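Local coordinates for protein putative transcription regulator (Lactobacillus plantarum, PDB 3K69) that is a putative transcriptional regulator that probably binds DNA as a dimer through a winged helix-turn-helix domain, at residues L9-A14 and M77-L82; S17-D22 and A141-D146. All coordinates share one frame; numbering follows the deposited sequence.

How the contacts relate
Contacts 1 and 2 share helix 9-22: its first turns meet helix 79-86 in contact 1, and its last turns meet helix 140-148 in contact 2. Their centres lie about 11 Å apart. The centre of contact 1 is about 3 Å from the centre of the chain, that of contact 2, which is only partly buried, about 13 Å. The two contacts also touch directly: Leu79 CD1 is 3.7 Å from Leu143 CD1, and Leu82 CD2 is 3.9 Å from CD1 of Ile18, on the 17-22 segment. Each also touches the second subunit. A bound dimethyl sulfoxide, probably from the crystallisation liquor, lies about 5 Å from the Phe11 side chain in contact 1.

Contact 1. Residues L9-A14 and M77-L82; sequences LDFSVA and MNLGDL
The far end of the Phe11 ring rests against Leu79 with CZ and against Leu82 with CE1, and these touches make up most of the contact. CB of Phe11 leaves the backbone across the line to the partner helix; with CG anti to the backbone N (chi1 179°) the ring end then turns up to the first turn of helix 79-86. CZ lies 4.1 Å from CG of Leu79, the two side chains crossing at about a right angle. CE1 sits 4.1 Å from CG of Leu82, which it meets at a slant, and 4.0 Å from the backbone O of Leu79. Leu82 points at helix 9-22 and divides its branches: CD2 goes to Phe11 CE1, while CD1 reaches CB of Ala14 at 4.1 Å, one turn further along. In the winged helix-turn-helix fold expected for this family, the contact joins the N-terminal helix to the helix that follows the two-stranded wing. Asn78 is the N-cap of that second helix; its OD1 takes the N-H of Asp81 at 3.0 Å through an in-plane lone pair, and that of Gly80 more weakly. All four touching residues are buried. Leu52 of helix 46-54 packs on both Ala14 and Leu82, and the Phe11 ring also meets Tyr83 and, from the second subunit, Phe124.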
ATOM      1  N   LEU A   9      -4.919   8.436  -6.367  1.00 24.51           N
ATOM      2  CA  LEU A   9      -4.963   9.912  -6.419  1.00 24.90           C
ATOM      3  C   LEU A   9      -6.230  10.501  -5.741  1.00 20.59           C
ATOM      4  O   LEU A   9      -6.261  11.678  -5.327  1.00 17.50           O
ATOM      5  CB  LEU A   9      -4.853  10.385  -7.860  1.00 23.18           C
ATOM      6  CG  LEU A   9      -4.651  11.868  -8.175  1.00 26.19           C
ATOM      7  CD1 LEU A   9      -3.448  12.534  -7.430  1.00 19.81           C
ATOM      8  CD2 LEU A   9      -4.483  11.974  -9.672  1.00 22.62           C
ATOM      9  N   ASP A  10      -7.245   9.662  -5.578  1.00 18.97           N
ATOM     10  CA  ASP A  10      -8.526  10.111  -5.066  1.00 18.33           C
ATOM     11  C   ASP A  10      -8.420  10.651  -3.649  1.00 15.45           C
ATOM     12  O   ASP A  10      -9.172  11.537  -3.312  1.00 17.56           O
ATOM     13  CB  ASP A  10      -9.566   8.985  -5.087  1.00 20.60           C
ATOM     14  CG  ASP A  10     -10.085   8.686  -6.508  1.00 29.34           C
ATOM     15  OD1 ASP A  10      -9.808   9.485  -7.422  1.00 34.14           O
ATOM     16  OD2 ASP A  10     -10.772   7.673  -6.711  1.00 32.01           O
ATOM     17  N   PHE A  11      -7.590  10.031  -2.798  1.00 15.05           N
ATOM     18  CA  PHE A  11      -7.429  10.519  -1.441  1.00 16.04           C
ATOM     19  C   PHE A  11      -6.949  11.986  -1.448  1.00 16.24           C
ATOM     20  O   PHE A  11      -7.543  12.863  -0.785  1.00 15.81           O
ATOM     21  CB  PHE A  11      -6.469   9.640  -0.636  1.00 18.10           C
ATOM     22  CG  PHE A  11      -6.234  10.134   0.806  1.00 16.47           C
ATOM     23  CD1 PHE A  11      -7.253  10.075   1.743  1.00 15.13           C
ATOM     24  CD2 PHE A  11      -5.008  10.590   1.209  1.00 18.55           C
ATOM     25  CE1 PHE A  11      -7.055  10.518   3.037  1.00 22.51           C
ATOM     26  CE2 PHE A  11      -4.793  10.990   2.517  1.00 22.19           C
ATOM     27  CZ  PHE A  11      -5.832  10.957   3.428  1.00 18.87           C
ATOM     28  N   SER A  12      -5.883  12.255  -2.189  1.00 17.80           N
ATOM     29  CA  SER A  12      -5.376  13.630  -2.314  1.00 17.91           C
ATOM     30  C   SER A  12      -6.395  14.585  -2.910  1.00 17.16           C
ATOM     31  O   SER A  12      -6.515  15.712  -2.475  1.00 17.51           O
ATOM     32  CB  SER A  12      -4.088  13.649  -3.145  1.00 20.55           C
ATOM     33  OG  SER A  12      -3.540  14.974  -3.261  1.00 16.78           O
ATOM     34  N   VAL A  13      -7.138  14.142  -3.917  1.00 16.14           N
ATOM     35  CA  VAL A  13      -8.206  14.965  -4.493  1.00 18.81           C
ATOM     36  C   VAL A  13      -9.201  15.370  -3.406  1.00 20.32           C
ATOM     37  O   VAL A  13      -9.588  16.522  -3.352  1.00 20.66           O
ATOM     38  CB  VAL A  13      -8.919  14.265  -5.649  1.00 20.42           C
ATOM     39  CG1 VAL A  13     -10.163  15.082  -6.112  1.00 18.36           C
ATOM     40  CG2 VAL A  13      -7.933  14.073  -6.793  1.00 16.39           C
ATOM     41  N   ALA A  14      -9.580  14.424  -2.532  1.00 20.01           N
ATOM     42  CA  ALA A  14     -10.508  14.713  -1.445  1.00 19.02           C
ATOM     43  C   ALA A  14      -9.903  15.633  -0.387  1.00 17.13           C
ATOM     44  O   ALA A  14     -10.518  16.597  -0.017  1.00 17.65           O
ATOM     45  CB  ALA A  14     -11.019  13.472  -0.822  1.00 14.89           C
HETATM   46  N   MSE A  77     -13.690  15.234  10.921  1.00 15.95           N
HETATM   47  CA  MSE A  77     -13.392  14.355   9.793  1.00 17.83           C
HETATM   48  C   MSE A  77     -12.162  13.523  10.084  1.00 18.50           C
HETATM   49  O   MSE A  77     -11.032  13.996   9.942  1.00 15.95           O
HETATM   50  CB  MSE A  77     -13.135  15.171   8.556  1.00 16.68           C
HETATM   51  CG  MSE A  77     -14.275  16.080   8.250  1.00 22.78           C
HETATM   52 SE   MSE A  77     -13.901  17.222   6.709  0.75 25.02          SE
HETATM   53  CE  MSE A  77     -15.564  18.265   6.791  1.00 22.37           C
ATOM     54  N   ASN A  78     -12.399  12.298  10.538  1.00 19.18           N
ATOM     55  CA  ASN A  78     -11.329  11.342  10.709  1.00 18.36           C
ATOM     56  C   ASN A  78     -10.632  11.041   9.384  1.00 15.83           C
ATOM     57  O   ASN A  78     -11.272  10.681   8.378  1.00 15.36           O
ATOM     58  CB  ASN A  78     -11.850  10.026  11.317  1.00 17.79           C
ATOM     59  CG  ASN A  78     -10.730   9.114  11.728  1.00 19.08           C
ATOM     60  OD1 ASN A  78     -10.237   8.333  10.909  1.00 17.43           O
ATOM     61  ND2 ASN A  78     -10.256   9.254  12.978  1.00 14.70           N
ATOM     62  N   LEU A  79      -9.310  11.157   9.394  1.00 15.38           N
ATOM     63  CA  LEU A  79      -8.499  10.967   8.209  1.00 15.23           C
ATOM     64  C   LEU A  79      -8.565   9.532   7.689  1.00 13.69           C
ATOM     65  O   LEU A  79      -8.540   9.301   6.524  1.00 14.87           O
ATOM     66  CB  LEU A  79      -7.053  11.393   8.501  1.00 19.52           C
ATOM     67  CG  LEU A  79      -6.193  11.933   7.358  1.00 25.82           C
ATOM     68  CD1 LEU A  79      -6.782  13.189   6.703  1.00 21.29           C
ATOM     69  CD2 LEU A  79      -4.837  12.207   7.984  1.00 16.31           C
ATOM     70  N   GLY A  80      -8.670   8.571   8.586  1.00 15.70           N
ATOM     71  CA  GLY A  80      -8.838   7.207   8.240  1.00 15.03           C
ATOM     72  C   GLY A  80     -10.162   6.860   7.647  1.00 16.68           C
ATOM     73  O   GLY A  80     -10.212   6.082   6.717  1.00 16.32           O
ATOM     74  N   ASP A  81     -11.232   7.417   8.197  1.00 16.93           N
ATOM     75  CA  ASP A  81     -12.537   7.371   7.558  1.00 17.66           C
ATOM     76  C   ASP A  81     -12.447   7.917   6.134  1.00 14.91           C
ATOM     77  O   ASP A  81     -12.910   7.290   5.215  1.00 16.32           O
ATOM     78  CB  ASP A  81     -13.575   8.178   8.351  1.00 15.61           C
ATOM     79  CG  ASP A  81     -13.969   7.516   9.655  1.00 19.50           C
ATOM     80  OD1 ASP A  81     -13.677   6.311   9.806  1.00 22.90           O
ATOM     81  OD2 ASP A  81     -14.576   8.200  10.515  1.00 29.17           O
ATOM     82  N   LEU A  82     -11.823   9.059   5.951  1.00 18.61           N
ATOM     83  CA  LEU A  82     -11.674   9.625   4.600  1.00 18.17           C
ATOM     84  C   LEU A  82     -10.871   8.713   3.654  1.00 17.50           C
ATOM     85  O   LEU A  82     -11.288   8.466   2.503  1.00 17.01           O
ATOM     86  CB  LEU A  82     -11.033  11.019   4.691  1.00 16.92           C
ATOM     87  CG  LEU A  82     -10.941  11.775   3.364  1.00 22.10           C
ATOM     88  CD1 LEU A  82     -12.347  11.935   2.756  1.00 14.65           C
ATOM     89  CD2 LEU A  82     -10.183  13.162   3.573  1.00 19.98           C
TER

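Contact 2. Residues S17-D22 and A141-D146; sequences SILYLD and ADLQAD
The helical segments 17-22 and 141-146 cross at -80°, nearly perpendicular, their axes 11.5 Å apart at closest approach and Leu19 and Gln144 the closest pair of CA atoms. The crossing sets the end of the first helix of the probable winged helix-turn-helix domain against helix 140-148, which comes after the long helix 111-136. Leu19 points at the partner helix and serves two neighbours with its two methyls. CD1 meets CD2 of Leu143 at 3.9 Å, the two leucines crossing at about a right angle. CD2 instead lies against Gln144, 4.1 Å from its CB and 4.0 Å from its NE2; these two side chains run past each other in opposite directions, and this one methyl touches both the CB and the amide end. Met140 and Leu147 also pack on Leu19, and the second subunit adds Ile116 against Leu19 and Thr119 against Leu143, placing the apolar half of the contact beside the dimer interface. The polar half lies at the C-terminal end of helix 9-22. Gln144 has CG anti to the backbone N and the chain extended beyond it, a shape that carries its amide across to Asp22, whose side chain comes from the opposite direction. Asp22 has a partner for each carboxylate oxygen: OD1 forms a salt bridge with Arg25, and OD2 accepts from Gln144. Arg25 probably favours the ionised carboxylate, and the two partners together probably limit its rotation. Carboxylate and amide planes are turned 53° apart. The NE2 to OD2 bond of 2.9 Å is nearly straight, at 167°, and leaves in the plane of the Gln144 amide, yet NE2 reaches Asp22 OD2 from above the carboxylate plane.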
ATOM      1  N   SER A  17      -9.509  19.100  -1.957  1.00 18.81           N
ATOM      2  CA  SER A  17     -10.803  19.737  -2.161  1.00 16.98           C
ATOM      3  C   SER A  17     -11.409  20.241  -0.844  1.00 17.10           C
ATOM      4  O   SER A  17     -11.903  21.382  -0.763  1.00 14.87           O
ATOM      5  CB  SER A  17     -11.771  18.782  -2.892  1.00 18.45           C
ATOM      6  OG  SER A  17     -11.323  18.505  -4.214  1.00 19.59           O
ATOM      7  N   ILE A  18     -11.377  19.401   0.192  1.00 16.90           N
ATOM      8  CA  ILE A  18     -11.815  19.832   1.527  1.00 16.46           C
ATOM      9  C   ILE A  18     -11.025  21.046   2.020  1.00 17.79           C
ATOM     10  O   ILE A  18     -11.606  21.987   2.550  1.00 17.09           O
ATOM     11  CB  ILE A  18     -11.767  18.690   2.560  1.00 15.54           C
ATOM     12  CG1 ILE A  18     -12.725  17.568   2.109  1.00 19.23           C
ATOM     13  CG2 ILE A  18     -12.162  19.232   3.950  1.00 17.44           C
ATOM     14  CD1 ILE A  18     -12.520  16.202   2.801  1.00 16.83           C
ATOM     15  N   LEU A  19      -9.710  21.032   1.862  1.00 16.81           N
ATOM     16  CA  LEU A  19      -8.921  22.187   2.288  1.00 17.67           C
ATOM     17  C   LEU A  19      -9.296  23.451   1.496  1.00 15.16           C
ATOM     18  O   LEU A  19      -9.403  24.538   2.055  1.00 14.59           O
ATOM     19  CB  LEU A  19      -7.430  21.910   2.199  1.00 17.35           C
ATOM     20  CG  LEU A  19      -6.861  20.856   3.146  1.00 17.34           C
ATOM     21  CD1 LEU A  19      -5.519  20.424   2.583  1.00 13.93           C
ATOM     22  CD2 LEU A  19      -6.761  21.369   4.542  1.00 18.17           C
ATOM     23  N   TYR A  20      -9.549  23.297   0.209  1.00 19.11           N
ATOM     24  CA  TYR A  20      -9.891  24.428  -0.628  1.00 16.42           C
ATOM     25  C   TYR A  20     -11.230  25.013  -0.189  1.00 19.91           C
ATOM     26  O   TYR A  20     -11.356  26.244   0.014  1.00 18.86           O
ATOM     27  CB  TYR A  20      -9.938  24.047  -2.099  1.00 17.69           C
ATOM     28  CG  TYR A  20     -10.124  25.244  -3.001  1.00 17.12           C
ATOM     29  CD1 TYR A  20      -9.011  25.951  -3.476  1.00 21.57           C
ATOM     30  CD2 TYR A  20     -11.402  25.703  -3.353  1.00 19.15           C
ATOM     31  CE1 TYR A  20      -9.152  27.072  -4.309  1.00 20.41           C
ATOM     32  CE2 TYR A  20     -11.556  26.847  -4.190  1.00 17.33           C
ATOM     33  CZ  TYR A  20     -10.423  27.506  -4.674  1.00 13.74           C
ATOM     34  OH  TYR A  20     -10.534  28.630  -5.478  1.00 14.97           O
ATOM     35  N   LEU A  21     -12.210  24.128   0.001  1.00 17.97           N
ATOM     36  CA  LEU A  21     -13.532  24.554   0.462  1.00 19.01           C
ATOM     37  C   LEU A  21     -13.502  25.204   1.877  1.00 19.07           C
ATOM     38  O   LEU A  21     -14.241  26.145   2.135  1.00 15.29           O
ATOM     39  CB  LEU A  21     -14.530  23.403   0.369  1.00 17.20           C
ATOM     40  CG  LEU A  21     -14.811  22.913  -1.071  1.00 17.55           C
ATOM     41  CD1 LEU A  21     -15.611  21.650  -1.108  1.00 17.96           C
ATOM     42  CD2 LEU A  21     -15.438  23.986  -1.976  1.00 16.67           C
ATOM     43  N   ASP A  22     -12.633  24.715   2.753  1.00 17.71           N
ATOM     44  CA  ASP A  22     -12.426  25.294   4.084  1.00 19.45           C
ATOM     45  C   ASP A  22     -11.913  26.741   3.957  1.00 18.71           C
ATOM     46  O   ASP A  22     -12.178  27.531   4.834  1.00 20.25           O
ATOM     47  CB  ASP A  22     -11.410  24.445   4.879  1.00 19.72           C
ATOM     48  CG  ASP A  22     -11.080  25.023   6.245  1.00 23.50           C
ATOM     49  OD1 ASP A  22     -11.949  24.934   7.140  1.00 19.71           O
ATOM     50  OD2 ASP A  22      -9.956  25.542   6.425  1.00 22.56           O
ATOM     51  N   ALA A 141      -8.109  18.222  10.778  1.00 16.31           N
ATOM     52  CA  ALA A 141      -7.523  19.332  11.511  1.00 17.36           C
ATOM     53  C   ALA A 141      -6.032  19.072  11.761  1.00 16.84           C
ATOM     54  O   ALA A 141      -5.244  19.977  11.722  1.00 18.80           O
ATOM     55  CB  ALA A 141      -8.277  19.573  12.867  1.00 17.06           C
ATOM     56  N   ASP A 142      -5.659  17.824  12.051  1.00 19.36           N
ATOM     57  CA  ASP A 142      -4.234  17.439  12.144  1.00 18.75           C
ATOM     58  C   ASP A 142      -3.548  17.662  10.804  1.00 18.88           C
ATOM     59  O   ASP A 142      -2.413  18.102  10.752  1.00 16.13           O
ATOM     60  CB  ASP A 142      -4.089  15.971  12.549  1.00 20.10           C
ATOM     61  CG  ASP A 142      -4.676  15.678  13.927  1.00 20.93           C
ATOM     62  OD1 ASP A 142      -4.265  16.346  14.878  1.00 23.34           O
ATOM     63  OD2 ASP A 142      -5.545  14.787  14.067  1.00 20.45           O
ATOM     64  N   LEU A 143      -4.233  17.347   9.701  1.00 20.74           N
ATOM     65  CA  LEU A 143      -3.609  17.479   8.395  1.00 18.76           C
ATOM     66  C   LEU A 143      -3.403  18.945   8.072  1.00 17.84           C
ATOM     67  O   LEU A 143      -2.351  19.334   7.604  1.00 17.76           O
ATOM     68  CB  LEU A 143      -4.385  16.749   7.290  1.00 16.20           C
ATOM     69  CG  LEU A 143      -3.695  16.601   5.912  1.00 21.99           C
ATOM     70  CD1 LEU A 143      -4.163  15.328   5.212  1.00 19.37           C
ATOM     71  CD2 LEU A 143      -3.906  17.827   5.013  1.00 16.76           C
ATOM     72  N   GLN A 144      -4.399  19.754   8.344  1.00 19.90           N
ATOM     73  CA  GLN A 144      -4.260  21.200   8.207  1.00 19.49           C
ATOM     74  C   GLN A 144      -3.176  21.799   9.088  1.00 18.88           C
ATOM     75  O   GLN A 144      -2.445  22.703   8.643  1.00 19.06           O
ATOM     76  CB  GLN A 144      -5.577  21.880   8.481  1.00 19.76           C
ATOM     77  CG  GLN A 144      -5.498  23.389   8.269  1.00 28.27           C
ATOM     78  CD  GLN A 144      -6.873  23.984   8.233  1.00 28.61           C
ATOM     79  OE1 GLN A 144      -7.538  23.995   9.245  1.00 30.90           O
ATOM     80  NE2 GLN A 144      -7.316  24.438   7.071  1.00 28.68           N
ATOM     81  N   ALA A 145      -3.060  21.307  10.327  1.00 16.81           N
ATOM     82  CA  ALA A 145      -1.918  21.644  11.205  1.00 17.15           C
ATOM     83  C   ALA A 145      -0.535  21.406  10.577  1.00 17.69           C
ATOM     84  O   ALA A 145       0.349  22.253  10.682  1.00 18.30           O
ATOM     85  CB  ALA A 145      -2.034  20.910  12.564  1.00 17.36           C
ATOM     86  N   ASP A 146      -0.349  20.244   9.954  1.00 18.09           N
ATOM     87  CA  ASP A 146       0.887  19.895   9.264  1.00 17.63           C
ATOM     88  C   ASP A 146       1.176  20.779   8.019  1.00 18.86           C
ATOM     89  O   ASP A 146       2.305  21.168   7.761  1.00 18.25           O
ATOM     90  CB  ASP A 146       0.878  18.427   8.804  1.00 18.69           C
ATOM     91  CG  ASP A 146       2.250  17.981   8.353  1.00 20.96           C
ATOM     92  OD1 ASP A 146       3.084  17.636   9.229  1.00 21.61           O
ATOM     93  OD2 ASP A 146       2.517  18.053   7.142  1.00 20.95           O
TER